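Cgl0159-like domain-containing protein (Corynebacterium glutamicum, PDB 3FOK) is of unknown function but folds as a TIM barrel, a scaffold most often used by enzymes, so it may well be one. Local coordinates at residues A[45-50]-A[74-79]. Sequence-based numbering, arbitrary orientation.
Sequences FIVAAD and ERMAIA
Val47 and Ala79 meet methyl to methyl, CG2 of Val47 lying 4.1 Å from CB of Ala79 where the CA atoms of the two segments come nearest, 7.5 Å apart. Each side chain points at the other segment, and the small alanine lets the helix come this near the branched valine. CG1 of Val47 stands anti to its backbone N (chi1 -163°), which sets CG2 beside that N, a little nearer CB of Ala79, and leaves CG1 as the branch nearest CE of Met76. Met76, modelled as selenomethionine, starts off less directly but is bent about both CB-CG and CG-SE (chi2 -60°, chi3 82°), which carries CE to Val47; the fit there is modelled too tightly for its exact spacing to be trusted. Nearer the helix backbone, CG of Met76 comes within 4.5 Å of CB of Ala49, a looser touch. A long, flexible, apolar chain suits this place because it can reach the strand and bend to fit there.

The contact joins segment 45-50, on strand 44-48, to helix 69-81; strand and helix open a beta-alpha-beta unit completed by the parallel strand 87-90, within a TIM barrel. Strand side chains alternate: Val47 faces the surrounding helices, while Ile46 and Ala48 turn the other way and pack on Leu89. The same layer between sheet and helices takes in Val88 and Leu277, which touch Met76, and Val288 of helix 284-295, which touches Ala79.

The touching residues bond through their backbones: Val47 pairs with Gly87 and Leu89 in the neighbouring strand, while Ala79 N donates to Arg75 O at 3.2 Å.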
# COMPACT_ATOMS: atom_id res chain seq x y z
N PHE A 45 8.49 7.63 -37.26
CA PHE A 45 9.58 8.52 -36.84
C PHE A 45 9.01 9.51 -35.83
O PHE A 45 8.17 10.34 -36.16
CB PHE A 45 10.17 9.26 -38.04
CG PHE A 45 11.16 10.34 -37.68
CD1 PHE A 45 11.99 10.21 -36.56
CD2 PHE A 45 11.29 11.48 -38.47
CE1 PHE A 45 12.93 11.20 -36.25
CE2 PHE A 45 12.21 12.47 -38.16
CZ PHE A 45 13.04 12.33 -37.05
N ILE A 46 9.47 9.39 -34.59
CA ILE A 46 8.99 10.23 -33.50
C ILE A 46 10.10 11.00 -32.79
O ILE A 46 11.16 10.43 -32.49
CB ILE A 46 8.22 9.36 -32.49
CG1 ILE A 46 6.93 8.87 -33.13
CG2 ILE A 46 7.94 10.14 -31.21
CD1 ILE A 46 6.17 7.85 -32.32
N VAL A 47 9.86 12.28 -32.53
CA VAL A 47 10.85 13.10 -31.85
C VAL A 47 10.51 13.15 -30.36
O VAL A 47 9.38 13.46 -29.98
CB VAL A 47 10.88 14.53 -32.42
CG1 VAL A 47 12.16 15.22 -31.99
CG2 VAL A 47 10.79 14.49 -33.94
N ALA A 48 11.50 12.85 -29.53
CA ALA A 48 11.31 12.81 -28.08
C ALA A 48 11.78 14.05 -27.31
O ALA A 48 12.82 14.63 -27.61
CB ALA A 48 12.01 11.58 -27.52
N ALA A 49 11.01 14.41 -26.29
CA ALA A 49 11.32 15.57 -25.46
C ALA A 49 10.75 15.41 -24.05
O ALA A 49 10.23 16.37 -23.48
CB ALA A 49 10.79 16.84 -26.10
N ASP A 50 10.86 14.22 -23.48
CA ASP A 50 10.35 13.99 -22.13
C ASP A 50 11.45 13.98 -21.08
O ASP A 50 11.23 13.58 -19.93
CB ASP A 50 9.57 12.66 -22.06
CG ASP A 50 10.43 11.45 -22.35
OD1 ASP A 50 10.06 10.35 -21.91
OD2 ASP A 50 11.47 11.60 -23.02
N GLU A 74 10.09 25.65 -29.66
CA GLU A 74 10.41 26.11 -31.01
C GLU A 74 11.12 24.99 -31.78
O GLU A 74 10.75 24.66 -32.90
CB GLU A 74 11.33 27.33 -30.96
CG GLU A 74 10.76 28.59 -31.61
CD GLU A 74 10.33 28.39 -33.05
OE1 GLU A 74 11.19 28.04 -33.90
OE2 GLU A 74 9.14 28.58 -33.35
N ARG A 75 12.14 24.42 -31.15
CA ARG A 75 12.90 23.35 -31.77
C ARG A 75 11.98 22.18 -32.10
O ARG A 75 12.16 21.49 -33.10
CB ARG A 75 14.03 22.91 -30.84
CG ARG A 75 14.87 24.09 -30.35
CD ARG A 75 15.91 23.67 -29.33
NE ARG A 75 17.16 23.25 -29.95
CZ ARG A 75 18.18 24.06 -30.22
NH1 ARG A 75 18.11 25.34 -29.90
NH2 ARG A 75 19.27 23.58 -30.81
N MSE A 76 10.97 21.98 -31.26
CA MSE A 76 10.00 20.91 -31.47
C MSE A 76 9.11 21.25 -32.66
O MSE A 76 8.86 20.42 -33.53
CB MSE A 76 9.13 20.71 -30.22
CG MSE A 76 9.32 19.37 -29.51
SE MSE A 76 8.92 17.85 -30.63
CE MSE A 76 10.59 17.75 -31.57
N ALA A 77 8.63 22.50 -32.69
CA ALA A 77 7.77 22.97 -33.76
C ALA A 77 8.46 22.79 -35.11
O ALA A 77 7.84 22.39 -36.09
CB ALA A 77 7.42 24.43 -33.55
N ILE A 78 9.76 23.09 -35.14
CA ILE A 78 10.54 22.95 -36.37
C ILE A 78 10.55 21.49 -36.80
O ILE A 78 10.23 21.16 -37.95
CB ILE A 78 11.99 23.43 -36.16
CG1 ILE A 78 12.01 24.94 -35.94
CG2 ILE A 78 12.84 23.05 -37.37
CD1 ILE A 78 13.39 25.50 -35.65
N ALA A 79 10.92 20.61 -35.88
CA ALA A 79 10.97 19.18 -36.16
C ALA A 79 9.63 18.68 -36.70
O ALA A 79 9.59 17.98 -37.71
CB ALA A 79 11.35 18.41 -34.90